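Local coordinates for protein aspartate aminotransferase, cytoplasmic (Schizosaccharomyces pombe 972h-, PDB 6JPK) that catalyses the reversible transfer of an amino group from L-aspartate to 2-oxoglutarate, giving oxaloacetate and L-glutamate, with pyridoxal 5'-phosphate as cofactor, at residues Val131-Pro136 against Val152-Tyr157; Ser181-His186 against Arg212-Val217. The protein carries 1 engineered substitution. All blocks are in the same frame, centred on the assembly; numbering follows the deposited sequence.

Contact 1: residues Val131-Pro136 against Val152-Tyr157. Engineered in segment 152-157: E153 (natural residue Asp).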
loop_
_atom_site.group_PDB
_atom_site.type_symbol
_atom_site.label_atom_id
_atom_site.label_comp_id
_atom_site.label_asym_id
_atom_site.label_seq_id
_atom_site.Cartn_x
_atom_site.Cartn_y
_atom_site.Cartn_z
ATOM N N VAL A 131 -2.904 3.647 -23.883
ATOM C CA VAL A 131 -1.948 4.484 -23.166
ATOM C C VAL A 131 -0.599 4.397 -23.871
ATOM O O VAL A 131 -0.176 3.317 -24.303
ATOM C CB VAL A 131 -1.828 4.115 -21.669
ATOM C CG1 VAL A 131 -1.382 2.665 -21.470
ATOM C CG2 VAL A 131 -0.853 5.081 -20.953
ATOM N N TYR A 132 0.056 5.549 -24.014
ATOM C CA TYR A 132 1.351 5.668 -24.667
ATOM C C TYR A 132 2.413 5.992 -23.624
ATOM O O TYR A 132 2.275 6.962 -22.873
ATOM C CB TYR A 132 1.337 6.751 -25.749
ATOM C CG TYR A 132 0.657 6.335 -27.033
ATOM C CD1 TYR A 132 -0.725 6.161 -27.081
ATOM C CD2 TYR A 132 1.393 6.127 -28.201
ATOM C CE1 TYR A 132 -1.358 5.785 -28.252
ATOM C CE2 TYR A 132 0.769 5.750 -29.382
ATOM C CZ TYR A 132 -0.608 5.578 -29.396
ATOM O OH TYR A 132 -1.246 5.210 -30.554
ATOM N N ILE A 133 3.467 5.182 -23.593
ATOM C CA ILE A 133 4.586 5.340 -22.679
ATOM C C ILE A 133 5.865 5.482 -23.498
ATOM O O ILE A 133 5.938 5.052 -24.648
ATOM C CB ILE A 133 4.691 4.147 -21.713
ATOM C CG1 ILE A 133 5.173 2.909 -22.483
ATOM C CG2 ILE A 133 3.338 3.876 -21.063
ATOM C CD1 ILE A 133 5.184 1.650 -21.647
ATOM N N SER A 134 6.886 6.096 -22.896
ATOM C CA SER A 134 8.103 6.350 -23.652
ATOM C C SER A 134 8.848 5.040 -23.921
ATOM O O SER A 134 8.764 4.075 -23.153
ATOM C CB SER A 134 9.016 7.340 -22.915
ATOM O OG SER A 134 9.531 6.797 -21.706
ATOM N N ASN A 135 9.572 5.012 -25.035
ATOM C CA ASN A 135 10.443 3.888 -25.361
ATOM C C ASN A 135 11.893 4.353 -25.302
ATOM O O ASN A 135 12.362 5.029 -26.232
ATOM C CB ASN A 135 10.107 3.339 -26.751
ATOM C CG ASN A 135 10.847 2.049 -27.058
ATOM O OD1 ASN A 135 11.519 1.484 -26.191
ATOM N ND2 ASN A 135 10.718 1.574 -28.287
ATOM N N PRO A 136 12.655 4.035 -24.231
ATOM C CA PRO A 136 12.306 3.190 -23.080
ATOM C C PRO A 136 11.642 3.931 -21.923
ATOM O O PRO A 136 11.612 5.168 -21.907
ATOM C CB PRO A 136 13.675 2.666 -22.622
ATOM C CG PRO A 136 14.582 3.853 -22.877
ATOM C CD PRO A 136 14.069 4.458 -24.177
ATOM N N VAL A 152 -1.199 -0.920 -24.243
ATOM C CA VAL A 152 -0.037 -0.050 -24.089
ATOM C C VAL A 152 0.661 0.081 -25.441
ATOM O O VAL A 152 0.978 -0.922 -26.089
ATOM C CB VAL A 152 0.920 -0.600 -23.012
ATOM C CG1 VAL A 152 2.222 0.216 -22.948
ATOM C CG2 VAL A 152 0.214 -0.629 -21.632
ATOM N N GLU A 153 0.857 1.314 -25.883
ATOM C CA GLU A 153 1.658 1.643 -27.051
ATOM C C GLU A 153 2.873 2.427 -26.574
ATOM O O GLU A 153 2.974 2.788 -25.395
ATOM C CB GLU A 153 0.839 2.459 -28.063
ATOM C CG GLU A 153 -0.524 1.874 -28.379
ATOM C CD GLU A 153 -0.455 0.698 -29.355
ATOM O OE1 GLU A 153 0.658 0.379 -29.837
ATOM O OE2 GLU A 153 -1.519 0.097 -29.642
ATOM N N THR A 154 3.809 2.702 -27.479
ATOM C CA THR A 154 4.965 3.491 -27.075
ATOM C C THR A 154 5.144 4.677 -28.015
ATOM O O THR A 154 4.658 4.687 -29.150
ATOM C CB THR A 154 6.275 2.662 -27.014
ATOM O OG1 THR A 154 6.695 2.324 -28.330
ATOM C CG2 THR A 154 6.089 1.365 -26.225
ATOM N N TYR A 155 5.816 5.702 -27.501
ATOM C CA TYR A 155 6.352 6.737 -28.355
ATOM C C TYR A 155 7.874 6.703 -28.296
ATOM O O TYR A 155 8.442 6.334 -27.262
ATOM C CB TYR A 155 5.837 8.137 -27.973
ATOM C CG TYR A 155 5.999 8.560 -26.523
ATOM C CD1 TYR A 155 7.105 9.295 -26.115
ATOM C CD2 TYR A 155 5.021 8.261 -25.575
ATOM C CE1 TYR A 155 7.254 9.698 -24.800
ATOM C CE2 TYR A 155 5.165 8.653 -24.252
ATOM C CZ TYR A 155 6.273 9.388 -23.874
ATOM O OH TYR A 155 6.415 9.794 -22.569
ATOM N N PRO A 156 8.550 6.988 -29.408
ATOM C CA PRO A 156 10.022 6.977 -29.413
ATOM C C PRO A 156 10.577 8.001 -28.432
ATOM O O PRO A 156 9.996 9.071 -28.232
ATOM C CB PRO A 156 10.376 7.348 -30.861
ATOM C CG PRO A 156 9.153 7.020 -31.650
ATOM C CD PRO A 156 7.990 7.272 -30.735
ATOM N N TYR A 157 11.706 7.661 -27.803
ATOM C CA TYR A 157 12.289 8.588 -26.838
ATOM C C TYR A 157 13.813 8.660 -26.928
ATOM O O TYR A 157 14.383 9.753 -26.991
ATOM C CB TYR A 157 11.865 8.225 -25.407
ATOM C CG TYR A 157 12.043 9.397 -24.483
ATOM C CD1 TYR A 157 13.237 9.589 -23.793
ATOM C CD2 TYR A 157 11.041 10.351 -24.347
ATOM C CE1 TYR A 157 13.420 10.688 -22.973
ATOM C CE2 TYR A 157 11.212 11.462 -23.525
ATOM C CZ TYR A 157 12.402 11.623 -22.838
ATOM O OH TYR A 157 12.583 12.719 -22.020
#

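Contact 2: residues Ser181-His186 against Arg212-Val217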
loop_
_atom_site.group_PDB
_atom_site.type_symbol
_atom_site.label_atom_id
_atom_site.label_comp_id
_atom_site.label_asym_id
_atom_site.label_seq_id
_atom_site.Cartn_x
_atom_site.Cartn_y
_atom_site.Cartn_z
ATOM N N SER A 181 -6.040 9.579 -27.014
ATOM C CA SER A 181 -5.172 8.591 -26.390
ATOM C C SER A 181 -4.597 9.150 -25.087
ATOM O O SER A 181 -4.596 10.355 -24.842
ATOM C CB SER A 181 -4.032 8.189 -27.331
ATOM O OG SER A 181 -4.533 7.617 -28.528
ATOM N N ILE A 182 -4.119 8.249 -24.240
ATOM C CA ILE A 182 -3.536 8.607 -22.954
ATOM C C ILE A 182 -2.028 8.644 -23.114
ATOM O O ILE A 182 -1.435 7.689 -23.635
ATOM C CB ILE A 182 -3.937 7.597 -21.871
ATOM C CG1 ILE A 182 -5.456 7.439 -21.827
ATOM C CG2 ILE A 182 -3.339 7.991 -20.525
ATOM C CD1 ILE A 182 -5.892 6.034 -21.443
ATOM N N PHE A 183 -1.396 9.733 -22.672
ATOM C CA PHE A 183 0.051 9.874 -22.781
ATOM C C PHE A 183 0.641 10.015 -21.388
ATOM O O PHE A 183 0.251 10.913 -20.626
ATOM C CB PHE A 183 0.449 11.052 -23.676
ATOM C CG PHE A 183 0.585 10.671 -25.124
ATOM C CD1 PHE A 183 -0.541 10.523 -25.923
ATOM C CD2 PHE A 183 1.829 10.429 -25.678
ATOM C CE1 PHE A 183 -0.434 10.139 -27.245
ATOM C CE2 PHE A 183 1.952 10.049 -27.012
ATOM C CZ PHE A 183 0.815 9.905 -27.797
ATOM N N LEU A 184 1.573 9.117 -21.064
ATOM C CA LEU A 184 2.256 9.081 -19.775
ATOM C C LEU A 184 3.586 9.803 -19.953
ATOM O O LEU A 184 4.484 9.301 -20.638
ATOM C CB LEU A 184 2.462 7.637 -19.322
ATOM C CG LEU A 184 2.307 7.271 -17.847
ATOM C CD1 LEU A 184 2.939 5.902 -17.580
ATOM C CD2 LEU A 184 2.876 8.336 -16.913
ATOM N N LEU A 185 3.706 10.981 -19.353
ATOM C CA LEU A 185 4.851 11.864 -19.540
ATOM C C LEU A 185 5.690 11.920 -18.274
ATOM O O LEU A 185 5.150 11.960 -17.163
ATOM C CB LEU A 185 4.383 13.277 -19.899
ATOM C CG LEU A 185 3.446 13.365 -21.112
ATOM C CD1 LEU A 185 2.956 14.792 -21.318
ATOM C CD2 LEU A 185 4.138 12.834 -22.382
ATOM N N HIS A 186 7.013 11.933 -18.444
ATOM C CA HIS A 186 7.946 12.116 -17.337
ATOM C C HIS A 186 8.159 13.615 -17.145
ATOM O O HIS A 186 8.605 14.297 -18.074
ATOM C CB HIS A 186 9.286 11.432 -17.622
ATOM C CG HIS A 186 9.197 9.952 -17.860
ATOM N ND1 HIS A 186 9.922 9.038 -17.122
ATOM C CD2 HIS A 186 8.497 9.230 -18.771
ATOM C CE1 HIS A 186 9.655 7.815 -17.557
ATOM N NE2 HIS A 186 8.790 7.905 -18.553
ATOM N N ARG A 212 -4.498 16.963 -30.664
ATOM C CA ARG A 212 -5.064 15.625 -30.773
ATOM C C ARG A 212 -5.967 15.266 -29.600
ATOM O O ARG A 212 -6.479 14.141 -29.553
ATOM C CB ARG A 212 -3.947 14.586 -30.898
ATOM C CG ARG A 212 -3.162 14.677 -32.199
ATOM C CD ARG A 212 -4.069 14.459 -33.407
ATOM N NE ARG A 212 -4.317 13.035 -33.643
ATOM C CZ ARG A 212 -5.144 12.559 -34.570
ATOM N NH1 ARG A 212 -5.840 13.389 -35.354
ATOM N NH2 ARG A 212 -5.285 11.248 -34.714
ATOM N N LYS A 213 -6.165 16.187 -28.654
ATOM C CA LYS A 213 -7.096 16.000 -27.538
ATOM C C LYS A 213 -6.720 14.788 -26.687
ATOM O O LYS A 213 -7.597 14.096 -26.158
ATOM C CB LYS A 213 -8.546 15.876 -28.031
ATOM C CG LYS A 213 -8.940 16.918 -29.077
ATOM C CD LYS A 213 -10.419 16.789 -29.448
ATOM C CE LYS A 213 -10.747 17.585 -30.702
ATOM N NZ LYS A 213 -10.393 19.024 -30.544
ATOM N N HIS A 214 -5.421 14.514 -26.561
ATOM C CA HIS A 214 -4.965 13.406 -25.740
ATOM C C HIS A 214 -5.148 13.733 -24.261
ATOM O O HIS A 214 -5.191 14.896 -23.863
ATOM C CB HIS A 214 -3.490 13.096 -26.020
ATOM C CG HIS A 214 -3.218 12.623 -27.417
ATOM N ND1 HIS A 214 -4.044 11.742 -28.086
ATOM C CD2 HIS A 214 -2.201 12.907 -28.267
ATOM C CE1 HIS A 214 -3.546 11.510 -29.288
ATOM N NE2 HIS A 214 -2.427 12.201 -29.419
ATOM N N LEU A 215 -5.263 12.684 -23.451
ATOM C CA LEU A 215 -5.342 12.819 -22.000
ATOM C C LEU A 215 -3.940 12.664 -21.404
ATOM O O LEU A 215 -3.242 11.685 -21.698
ATOM C CB LEU A 215 -6.302 11.774 -21.419
ATOM C CG LEU A 215 -6.324 11.677 -19.894
ATOM C CD1 LEU A 215 -6.749 13.010 -19.302
ATOM C CD2 LEU A 215 -7.254 10.566 -19.433
ATOM N N VAL A 216 -3.531 13.620 -20.570
ATOM C CA VAL A 216 -2.152 13.696 -20.082
ATOM C C VAL A 216 -2.070 13.203 -18.639
ATOM O O VAL A 216 -2.850 13.638 -17.775
ATOM C CB VAL A 216 -1.607 15.130 -20.210
ATOM C CG1 VAL A 216 -0.287 15.267 -19.461
ATOM C CG2 VAL A 216 -1.418 15.489 -21.696
ATOM N N VAL A 217 -1.122 12.296 -18.385
ATOM C CA VAL A 217 -0.741 11.839 -17.050
ATOM C C VAL A 217 0.750 12.124 -16.876
ATOM O O VAL A 217 1.578 11.570 -17.609
ATOM C CB VAL A 217 -1.019 10.337 -16.845
ATOM C CG1 VAL A 217 -0.625 9.906 -15.430
ATOM C CG2 VAL A 217 -2.471 9.998 -17.160
#

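Contact 1: residues Val131-Pro136 against Val152-Tyr157
The ring of Y155 lies against the backbone of the neighbouring strand, one face over S134. From CB, its CG is set between the backbone N and the carbonyl carbon (chi1 53°), which turns the ring across the parallel pair. CD2 passes I133 O at 3.5 Å; CE2 meets I133 C and S134 N, and Y132 O lies at the ring edge, in its plane. CE1 reaches S134 CB at 3.5 Å. S134 CA sits over the face as a CH-pi contact, 3.6 Å from the ring centroid. At the tip, OH lies beside S134 CB and hydrogen-bonds to L184 O on the next strand. Y132 is covered differently: CB of E153, an engineered residue, stands over the centre of one ring face, 3.6 Å from the centroid, while F183 stacks on the other. The bent chain of E153 carries its carboxylate away, where OE2 bonds H130. On the face carrying V131, V152 and I133, V152 CG1 meets I133 CD1 at 3.5 Å. A ladder runs from E153 N to V131 O (2.8 Å) through I133 and Y155 to N135, closing with a weak bond from Y157 N to N135 O. S134 OG grips P136 O at 2.7 Å, past the cis peptide before P136. Strand 131-135, helix 140-147 and strand 152-159 form a beta-alpha-beta unit of the large PLP-binding domain of this aminotransferase family.

Contact 2: residues Ser181-His186 against Arg212-Val217
A buried pairing of parallel strands, 182-186 with 215-220, lies inside the mixed sheet and is prefaced by a histidine fitted beside the strand start. H214 CB rests near S181 O, and CG stands anti to the carbonyl carbon (chi1 -64°), which brings ND1 to S181 N for a weak hydrogen bond of 3.1 Å at the ring edge. F183 CE1 comes over one face of the imidazole, 3.4 Å from H214 CD2, the two planes inclined at 36°; R212 CB presses on the opposite face. NE2 bonds I174 O, so both ring nitrogens have a partner and the ring is probably restrained from turning. With an alanine here, I174 O would probably be left without its mate and F183 CE1 without the imidazole face beneath it. The strands are the two ends of a beta-alpha-beta unit whose helix, 199-211, ends in a Schellman motif with K213 at positive phi, and its L209 touches F183, L185, H214 and V216. The backbone ladder runs L215 N to S181 O, F183 N to L215 O, V217 N to F183 O and L185 N to V217 O (2.8 Å). On one face I182 CG2 lies alongside V217 CG2 at 4.0 Å, with I119 of helix 107-127 touching both; on the other, L185 CD1 meets V216 CG1 at 3.8 Å. Y4 of the second subunit hydrogen-bonds H214 O and packs on L215.

Both contacts are parallel strand pairs of one sheet, following each other along the chain, and strands 131-135 and 182-186 stand next to each other, so the order is 152-159, 131-135, 182-186, 215-220. Y132 N lies 2.6 Å from I182 O, a probable hydrogen bond that joins the two ladders. Contact 2 is buried throughout and mostly apolar, with F183 among aliphatic side chains, apart from H214 and S181; contact 1, nearer the sheet's outer strand 164-165, is partly buried, with N135 exposed and tyrosines, a serine, a threonine and the engineered glutamate E153 among its side chains. Contact 2 also reaches the second subunit, whereas contact 1 is touched by its own chain alone.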